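Positive phenol-degradative gene regulator (Ralstonia sp. E2, PDB 5FRU) probably activates transcription of phenol-degradation genes as a sigma-54-dependent, ATP- and DNA-binding regulator, represented here by its N-terminal sensory part with a bound zinc ion. Local coordinates at residues A[132-137]-A[152-157]. Residues are numbered along the deposited sequence; the frame is centred on the assembly and turned at random.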
loop_
_atom_site.group_PDB
_atom_site.type_symbol
_atom_site.label_atom_id
_atom_site.label_comp_id
_atom_site.label_asym_id
_atom_site.label_seq_id
_atom_site.Cartn_x
_atom_site.Cartn_y
_atom_site.Cartn_z
ATOM N N ASP A 132 -15.728 -4.774 -7.627
ATOM C CA ASP A 132 -14.942 -5.097 -6.434
ATOM C C ASP A 132 -13.869 -4.054 -6.131
ATOM O O ASP A 132 -12.782 -4.419 -5.678
ATOM C CB ASP A 132 -14.256 -6.464 -6.571
ATOM C CG ASP A 132 -15.218 -7.577 -6.920
ATOM O OD1 ASP A 132 -16.357 -7.563 -6.407
ATOM O OD2 ASP A 132 -14.825 -8.474 -7.701
ATOM N N SER A 133 -14.162 -2.776 -6.364
ATOM C CA SER A 133 -13.183 -1.713 -6.109
ATOM C C SER A 133 -12.717 -1.778 -4.667
ATOM O O SER A 133 -13.544 -1.727 -3.745
ATOM C CB SER A 133 -13.767 -0.325 -6.389
ATOM O OG SER A 133 -13.948 -0.093 -7.778
ATOM N N PHE A 134 -11.413 -1.908 -4.440
ATOM C CA PHE A 134 -10.972 -2.038 -3.048
ATOM C C PHE A 134 -11.261 -0.737 -2.300
ATOM O O PHE A 134 -11.645 -0.741 -1.130
ATOM C CB PHE A 134 -9.483 -2.396 -2.955
ATOM C CG PHE A 134 -8.586 -1.211 -2.770
ATOM C CD1 PHE A 134 -8.140 -0.492 -3.864
ATOM C CD2 PHE A 134 -8.187 -0.815 -1.498
ATOM C CE1 PHE A 134 -7.308 0.609 -3.703
ATOM C CE2 PHE A 134 -7.362 0.283 -1.326
ATOM C CZ PHE A 134 -6.917 0.991 -2.427
ATOM N N GLU A 135 -11.069 0.381 -2.981
ATOM C CA GLU A 135 -11.131 1.680 -2.318
ATOM C C GLU A 135 -12.544 2.010 -1.863
ATOM O O GLU A 135 -12.755 2.503 -0.750
ATOM C CB GLU A 135 -10.614 2.769 -3.253
ATOM C CG GLU A 135 -10.328 4.065 -2.564
ATOM C CD GLU A 135 -9.456 4.984 -3.392
ATOM O OE1 GLU A 135 -9.266 4.698 -4.593
ATOM O OE2 GLU A 135 -8.977 6.002 -2.839
ATOM N N GLY A 136 -13.517 1.732 -2.721
ATOM C CA GLY A 136 -14.894 2.077 -2.396
ATOM C C GLY A 136 -15.334 1.249 -1.209
ATOM O O GLY A 136 -15.997 1.738 -0.283
ATOM N N ASP A 137 -14.936 -0.013 -1.227
ATOM C CA ASP A 137 -15.270 -0.912 -0.141
ATOM C C ASP A 137 -14.598 -0.450 1.154
ATOM O O ASP A 137 -15.247 -0.365 2.196
ATOM C CB ASP A 137 -14.885 -2.351 -0.497
ATOM C CG ASP A 137 -15.517 -2.829 -1.821
ATOM O OD1 ASP A 137 -16.167 -2.015 -2.524
ATOM O OD2 ASP A 137 -15.354 -4.026 -2.165
ATOM N N TRP A 152 -10.678 7.546 -5.012
ATOM C CA TRP A 152 -9.704 8.585 -5.299
ATOM C C TRP A 152 -8.393 8.024 -5.865
ATOM O O TRP A 152 -7.921 8.472 -6.926
ATOM C CB TRP A 152 -9.421 9.383 -4.027
ATOM C CG TRP A 152 -10.643 9.915 -3.347
ATOM C CD1 TRP A 152 -11.808 10.336 -3.944
ATOM C CD2 TRP A 152 -10.826 10.099 -1.940
ATOM N NE1 TRP A 152 -12.700 10.766 -2.987
ATOM C CE2 TRP A 152 -12.123 10.625 -1.749
ATOM C CE3 TRP A 152 -10.021 9.861 -0.818
ATOM C CZ2 TRP A 152 -12.628 10.925 -0.485
ATOM C CZ3 TRP A 152 -10.532 10.156 0.445
ATOM C CH2 TRP A 152 -11.819 10.687 0.595
ATOM N N MET A 153 -7.789 7.058 -5.161
ATOM C CA MET A 153 -6.517 6.495 -5.614
ATOM C C MET A 153 -6.679 5.743 -6.929
ATOM O O MET A 153 -5.773 5.730 -7.765
ATOM C CB MET A 153 -5.923 5.550 -4.559
ATOM C CG MET A 153 -4.494 5.068 -4.873
ATOM S SD MET A 153 -3.957 3.803 -3.668
ATOM C CE MET A 153 -4.936 4.293 -2.278
ATOM N N GLN A 154 -7.830 5.095 -7.107
ATOM C CA GLN A 154 -8.078 4.333 -8.329
ATOM C C GLN A 154 -8.251 5.267 -9.526
ATOM O O GLN A 154 -7.775 4.968 -10.613
ATOM C CB GLN A 154 -9.312 3.430 -8.177
ATOM C CG GLN A 154 -9.156 2.399 -7.070
ATOM C CD GLN A 154 -10.360 1.469 -6.909
ATOM O OE1 GLN A 154 -10.493 0.814 -5.883
ATOM N NE2 GLN A 154 -11.225 1.405 -7.916
ATOM N N ILE A 155 -8.929 6.391 -9.315
ATOM C CA ILE A 155 -9.097 7.384 -10.376
ATOM C C ILE A 155 -7.734 8.006 -10.690
ATOM O O ILE A 155 -7.395 8.254 -11.848
ATOM C CB ILE A 155 -10.106 8.486 -9.977
ATOM C CG1 ILE A 155 -11.544 7.952 -10.061
ATOM C CG2 ILE A 155 -9.963 9.701 -10.858
ATOM C CD1 ILE A 155 -11.992 7.606 -11.491
ATOM N N GLY A 156 -6.961 8.263 -9.640
ATOM C CA GLY A 156 -5.614 8.778 -9.791
ATOM C C GLY A 156 -4.761 7.909 -10.695
ATOM O O GLY A 156 -4.103 8.406 -11.626
ATOM N N TYR A 157 -4.804 6.599 -10.455
ATOM C CA TYR A 157 -4.116 5.626 -11.303
ATOM C C TYR A 157 -4.544 5.690 -12.775
ATOM O O TYR A 157 -3.696 5.738 -13.672
ATOM C CB TYR A 157 -4.338 4.205 -10.738
ATOM C CG TYR A 157 -3.625 3.099 -11.485
ATOM C CD1 TYR A 157 -4.098 2.650 -12.716
ATOM C CD2 TYR A 157 -2.501 2.481 -10.950
ATOM C CE1 TYR A 157 -3.454 1.621 -13.397
ATOM C CE2 TYR A 157 -1.858 1.444 -11.619
ATOM C CZ TYR A 157 -2.340 1.029 -12.849
ATOM O OH TYR A 157 -1.681 0.016 -13.521
#
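Glu135 and Gln154 face each other where the first turns of helices 134-143 and 152-166 meet, their CA atoms 7.2 Å apart, and the side chain of each reaches backbone N-H of the other segment. The carboxylate of Glu135 sits over the start of helix 152-166. Its OE1 accepts a hydrogen bond from Gln154 N at 2.9 Å, the N-H arriving nearly along the C-O axis. Met153 N also lies against the carboxylate, but its bond to OE2 is doubtful because that oxygen is less surely placed. CG of Glu135 lies anti to the backbone N (chi1 -166°) and the chain runs on extended, which carries the carboxylate this far. Arg51 of helix 44-84 pairs with OE2 in a salt bridge.

In return, the extended Gln154 presents its amide to the start of helix 134-143. Gln154 OE1 accepts one backbone hydrogen bond, from Glu135 N at 3.0 Å, the donor tilted 23° from the carbonyl plane, and NE2 donates almost straight to Ser133 OG (3.1 Å), which lies close to the amide plane. Bonds at both ends fix which way round the amide is turned. The Phe134 ring runs alongside this amide, their planes 27° apart, and meets the methyl of Met153 at its edge, CZ to CE 3.9 Å.

Ser133 also touches the zinc ligand Cys185, so Gln154 holds a residue bordering the metal site of the V4R domain. Buried, and set among N-H groups at a helix start beside Arg51, the Glu135 carboxylate is probably stabilised as an anion, and the reciprocal bonds tie the two helix beginnings together.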